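Long-range contact in uncharacterized protein (Lodderomyces elongisporus NRRL YB-4239, PDB 4EXJ), which is of unknown function but belongs to the glutathione S-transferase superfamily and, as a Ure2-like member, may bind glutathione or take part in transcription regulation: residues M146-F156 against F192-A202. Sequence-based numbering, arbitrary orientation.
Sequences METKLSGRDWF and FPNVEKWFQRA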
loop_
_atom_site.group_PDB
_atom_site.type_symbol
_atom_site.label_atom_id
_atom_site.label_comp_id
_atom_site.label_asym_id
_atom_site.label_seq_id
_atom_site.Cartn_x
_atom_site.Cartn_y
_atom_site.Cartn_z
ATOM N N MET B 146 2.948 -8.957 12.841
ATOM C CA MET B 146 1.792 -9.825 12.761
ATOM C C MET B 146 1.642 -10.603 14.067
ATOM O O MET B 146 0.529 -10.829 14.540
ATOM C CB MET B 146 1.896 -10.781 11.565
ATOM C CG MET B 146 1.819 -10.040 10.222
ATOM S SD MET B 146 2.294 -11.121 8.833
ATOM C CE MET B 146 0.940 -12.251 8.737
ATOM N N GLU B 147 2.777 -10.979 14.632
ATOM C CA GLU B 147 2.766 -11.771 15.853
ATOM C C GLU B 147 2.115 -10.965 16.968
ATOM O O GLU B 147 1.292 -11.491 17.726
ATOM C CB GLU B 147 4.193 -12.164 16.208
ATOM C CG GLU B 147 4.290 -13.007 17.479
ATOM C CD GLU B 147 3.919 -14.462 17.238
ATOM O OE1 GLU B 147 3.607 -14.831 16.093
ATOM O OE2 GLU B 147 3.940 -15.262 18.193
ATOM N N THR B 148 2.474 -9.691 17.036
ATOM C CA THR B 148 1.925 -8.753 18.021
ATOM C C THR B 148 0.438 -8.522 17.784
ATOM O O THR B 148 -0.368 -8.596 18.716
ATOM C CB THR B 148 2.694 -7.393 18.015
ATOM O OG1 THR B 148 4.041 -7.584 18.482
ATOM C CG2 THR B 148 1.991 -6.372 18.937
ATOM N N LYS B 149 0.064 -8.250 16.531
ATOM C CA LYS B 149 -1.332 -7.997 16.184
ATOM C C LYS B 149 -2.232 -9.171 16.511
ATOM O O LYS B 149 -3.397 -8.986 16.867
ATOM C CB LYS B 149 -1.505 -7.651 14.695
ATOM C CG LYS B 149 -0.856 -6.357 14.277
ATOM C CD LYS B 149 -1.322 -5.195 15.153
ATOM C CE LYS B 149 -2.701 -4.721 14.757
ATOM N NZ LYS B 149 -3.022 -3.405 15.411
ATOM N N LEU B 150 -1.698 -10.377 16.367
ATOM C CA LEU B 150 -2.487 -11.586 16.506
ATOM C C LEU B 150 -2.523 -12.067 17.963
ATOM O O LEU B 150 -3.229 -13.012 18.284
ATOM C CB LEU B 150 -1.951 -12.679 15.576
ATOM C CG LEU B 150 -2.342 -12.441 14.110
ATOM C CD1 LEU B 150 -1.602 -13.422 13.181
ATOM C CD2 LEU B 150 -3.852 -12.517 13.908
ATOM N N SER B 151 -1.771 -11.401 18.829
ATOM C CA SER B 151 -1.739 -11.782 20.241
ATOM C C SER B 151 -3.134 -11.754 20.851
ATOM O O SER B 151 -3.802 -10.717 20.852
ATOM C CB SER B 151 -0.829 -10.862 21.044
ATOM O OG SER B 151 -0.749 -11.329 22.387
ATOM N N GLY B 152 -3.572 -12.901 21.352
ATOM C CA GLY B 152 -4.858 -12.999 22.034
ATOM C C GLY B 152 -6.074 -13.020 21.132
ATOM O O GLY B 152 -7.196 -12.891 21.606
ATOM N N ARG B 153 -5.870 -13.167 19.823
ATOM C CA ARG B 153 -7.006 -13.253 18.911
ATOM C C ARG B 153 -6.881 -14.357 17.880
ATOM O O ARG B 153 -5.802 -14.907 17.663
ATOM C CB ARG B 153 -7.233 -11.925 18.201
ATOM C CG ARG B 153 -5.975 -11.229 17.774
ATOM C CD ARG B 153 -6.325 -9.806 17.392
ATOM N NE ARG B 153 -7.619 -9.796 16.731
ATOM C CZ ARG B 153 -8.388 -8.725 16.598
ATOM N NH1 ARG B 153 -7.988 -7.555 17.086
ATOM N NH2 ARG B 153 -9.556 -8.831 15.975
ATOM N N ASP B 154 -8.002 -14.665 17.245
ATOM C CA ASP B 154 -8.032 -15.701 16.220
ATOM C C ASP B 154 -7.809 -15.098 14.845
ATOM O O ASP B 154 -7.189 -15.724 13.979
ATOM C CB ASP B 154 -9.372 -16.413 16.228
ATOM C CG ASP B 154 -9.450 -17.473 17.308
ATOM O OD1 ASP B 154 -8.431 -17.692 17.994
ATOM O OD2 ASP B 154 -10.522 -18.084 17.444
ATOM N N TRP B 155 -8.343 -13.903 14.655
ATOM C CA TRP B 155 -8.332 -13.250 13.337
ATOM C C TRP B 155 -7.790 -11.831 13.421
ATOM O O TRP B 155 -7.675 -11.255 14.510
ATOM C CB TRP B 155 -9.732 -13.221 12.756
ATOM C CG TRP B 155 -10.396 -14.564 12.714
ATOM C CD1 TRP B 155 -11.447 -14.987 13.503
ATOM C CD2 TRP B 155 -10.059 -15.668 11.869
ATOM N NE1 TRP B 155 -11.799 -16.278 13.166
ATOM C CE2 TRP B 155 -10.954 -16.724 12.178
ATOM C CE3 TRP B 155 -9.092 -15.871 10.876
ATOM C CZ2 TRP B 155 -10.905 -17.958 11.526
ATOM C CZ3 TRP B 155 -9.046 -17.101 10.241
ATOM C CH2 TRP B 155 -9.950 -18.124 10.559
ATOM N N PHE B 156 -7.448 -11.251 12.265
ATOM C CA PHE B 156 -6.835 -9.931 12.285
ATOM C C PHE B 156 -7.766 -8.830 12.753
ATOM O O PHE B 156 -7.327 -7.933 13.473
ATOM C CB PHE B 156 -6.247 -9.568 10.912
ATOM C CG PHE B 156 -4.809 -9.997 10.755
ATOM C CD1 PHE B 156 -3.782 -9.278 11.345
ATOM C CD2 PHE B 156 -4.501 -11.164 10.066
ATOM C CE1 PHE B 156 -2.446 -9.683 11.205
ATOM C CE2 PHE B 156 -3.178 -11.586 9.946
ATOM C CZ PHE B 156 -2.157 -10.851 10.515
ATOM N N PHE B 192 7.479 -17.405 15.581
ATOM C CA PHE B 192 6.246 -16.637 15.400
ATOM C C PHE B 192 5.017 -17.539 15.520
ATOM O O PHE B 192 4.259 -17.761 14.557
ATOM C CB PHE B 192 6.277 -15.879 14.052
ATOM C CG PHE B 192 7.489 -15.003 13.874
ATOM C CD1 PHE B 192 7.574 -13.762 14.521
ATOM C CD2 PHE B 192 8.553 -15.394 13.054
ATOM C CE1 PHE B 192 8.665 -12.955 14.365
ATOM C CE2 PHE B 192 9.664 -14.559 12.890
ATOM C CZ PHE B 192 9.720 -13.340 13.562
ATOM N N PRO B 193 4.800 -18.092 16.719
ATOM C CA PRO B 193 3.745 -19.091 16.909
ATOM C C PRO B 193 2.329 -18.568 16.694
ATOM O O PRO B 193 1.481 -19.310 16.215
ATOM C CB PRO B 193 3.940 -19.542 18.375
ATOM C CG PRO B 193 4.778 -18.473 19.000
ATOM C CD PRO B 193 5.668 -17.972 17.904
ATOM N N ASN B 194 2.074 -17.308 17.030
ATOM C CA ASN B 194 0.762 -16.737 16.769
ATOM C C ASN B 194 0.475 -16.677 15.267
ATOM O O ASN B 194 -0.652 -16.952 14.843
ATOM C CB ASN B 194 0.626 -15.327 17.334
ATOM C CG ASN B 194 0.723 -15.275 18.848
ATOM O OD1 ASN B 194 0.582 -16.284 19.532
ATOM N ND2 ASN B 194 0.953 -14.077 19.375
ATOM N N VAL B 195 1.480 -16.277 14.484
ATOM C CA VAL B 195 1.274 -16.189 13.037
ATOM C C VAL B 195 1.090 -17.577 12.452
ATOM O O VAL B 195 0.251 -17.786 11.587
ATOM C CB VAL B 195 2.412 -15.444 12.333
ATOM C CG1 VAL B 195 2.084 -15.295 10.815
ATOM C CG2 VAL B 195 2.647 -14.087 13.022
ATOM N N GLU B 196 1.859 -18.550 12.934
ATOM C CA GLU B 196 1.670 -19.913 12.440
ATOM C C GLU B 196 0.265 -20.439 12.724
ATOM O O GLU B 196 -0.377 -21.029 11.852
ATOM C CB GLU B 196 2.708 -20.856 13.041
ATOM C CG GLU B 196 2.478 -22.318 12.626
ATOM C CD GLU B 196 2.904 -22.623 11.189
ATOM O OE1 GLU B 196 3.577 -21.777 10.550
ATOM O OE2 GLU B 196 2.588 -23.737 10.708
ATOM N N LYS B 197 -0.203 -20.234 13.948
ATOM C CA LYS B 197 -1.497 -20.749 14.360
ATOM C C LYS B 197 -2.588 -20.083 13.528
ATOM O O LYS B 197 -3.507 -20.723 13.041
ATOM C CB LYS B 197 -1.718 -20.452 15.838
ATOM C CG LYS B 197 -2.966 -21.079 16.414
ATOM C CD LYS B 197 -2.844 -21.235 17.931
ATOM C CE LYS B 197 -2.642 -19.888 18.612
ATOM N NZ LYS B 197 -3.836 -18.998 18.460
ATOM N N TRP B 198 -2.455 -18.777 13.357
ATOM C CA TRP B 198 -3.389 -18.046 12.541
ATOM C C TRP B 198 -3.347 -18.513 11.071
ATOM O O TRP B 198 -4.386 -18.666 10.441
ATOM C CB TRP B 198 -3.113 -16.534 12.618
ATOM C CG TRP B 198 -3.732 -15.848 11.429
ATOM C CD1 TRP B 198 -5.015 -15.396 11.325
ATOM C CD2 TRP B 198 -3.109 -15.590 10.149
ATOM N NE1 TRP B 198 -5.236 -14.878 10.058
ATOM C CE2 TRP B 198 -4.082 -14.978 9.328
ATOM C CE3 TRP B 198 -1.836 -15.820 9.627
ATOM C CZ2 TRP B 198 -3.822 -14.586 8.000
ATOM C CZ3 TRP B 198 -1.565 -15.419 8.292
ATOM C CH2 TRP B 198 -2.563 -14.817 7.504
ATOM N N PHE B 199 -2.158 -18.725 10.515
ATOM C CA PHE B 199 -2.092 -19.165 9.135
ATOM C C PHE B 199 -2.836 -20.491 8.946
ATOM O O PHE B 199 -3.604 -20.666 7.999
ATOM C CB PHE B 199 -0.653 -19.275 8.615
ATOM C CG PHE B 199 -0.580 -19.728 7.185
ATOM C CD1 PHE B 199 -0.995 -18.882 6.166
ATOM C CD2 PHE B 199 -0.148 -21.011 6.859
ATOM C CE1 PHE B 199 -0.946 -19.286 4.849
ATOM C CE2 PHE B 199 -0.098 -21.428 5.542
ATOM C CZ PHE B 199 -0.508 -20.555 4.528
ATOM N N GLN B 200 -2.607 -21.421 9.855
ATOM C CA GLN B 200 -3.237 -22.730 9.711
ATOM C C GLN B 200 -4.761 -22.626 9.773
ATOM O O GLN B 200 -5.470 -23.318 9.033
ATOM C CB GLN B 200 -2.707 -23.697 10.786
ATOM C CG GLN B 200 -1.228 -24.045 10.638
ATOM C CD GLN B 200 -0.888 -24.729 9.322
ATOM O OE1 GLN B 200 -1.741 -25.334 8.678
ATOM N NE2 GLN B 200 0.364 -24.638 8.923
ATOM N N ARG B 201 -5.279 -21.766 10.643
ATOM C CA ARG B 201 -6.724 -21.628 10.718
ATOM C C ARG B 201 -7.280 -20.885 9.517
ATOM O O ARG B 201 -8.382 -21.163 9.067
ATOM C CB ARG B 201 -7.207 -21.010 12.041
ATOM C CG ARG B 201 -6.990 -19.533 12.229
ATOM C CD ARG B 201 -7.737 -19.063 13.498
ATOM N NE ARG B 201 -7.126 -19.626 14.698
ATOM C CZ ARG B 201 -6.130 -19.054 15.372
ATOM N NH1 ARG B 201 -5.616 -17.878 14.986
ATOM N NH2 ARG B 201 -5.631 -19.662 16.442
ATOM N N ALA B 202 -6.505 -19.943 8.982
ATOM C CA ALA B 202 -6.967 -19.214 7.807
ATOM C C ALA B 202 -6.995 -20.057 6.520
ATOM O O ALA B 202 -7.952 -19.984 5.757
ATOM C CB ALA B 202 -6.135 -17.945 7.605
HETATM O O HOH W 1 -3.050 -15.676 18.564
HETATM O O HOH W 2 -2.056 -15.724 21.436
#
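Hydrogen bonds concentrate where the carboxylate of Glu147 meets the first turn of helix 193-203. Glu147 OE2 accepts from Asn194 N (3.0 Å) and Glu147 OE1 from Val195 N (3.0 Å), both met on the syn side, somewhat out of the carboxylate plane; in the first turn these backbone N-H groups have no acceptor within the helix. The chain of Glu147 bends at chi2 to bring the carboxylate there, stacked on the Asn194 amide with the planes 9° apart. Asn194 ND2 returns a nearly straight bond to Glu147 O (3.1 Å, 174°), which lies in its amide plane. Further along, Arg201 NH1 donates to Asp154 O (2.9 Å); its guanidinium stacks against Asp154 OD1 in a long, purely electrostatic salt bridge.

Among the aromatic groups, Phe156 turns its edge to one face of Trp198 (T-shaped, the Phe156 centroid 5.0 Å from that of the Trp198 five-membered ring, planes 77° apart), while Asp165 holds Trp198 NE1. Arg201 CD makes a CH-pi contact over Trp155, 3.9 Å from its six-membered ring centroid.

Apolar contacts join Leu150 CD1 to Trp198 CB (3.5 Å) and Met146 CB to Val195 CG2. All three kinds of contact join helix 129-149 and its following loop to helix 193-203 in the mainly helical C-terminal domain of the GST fold.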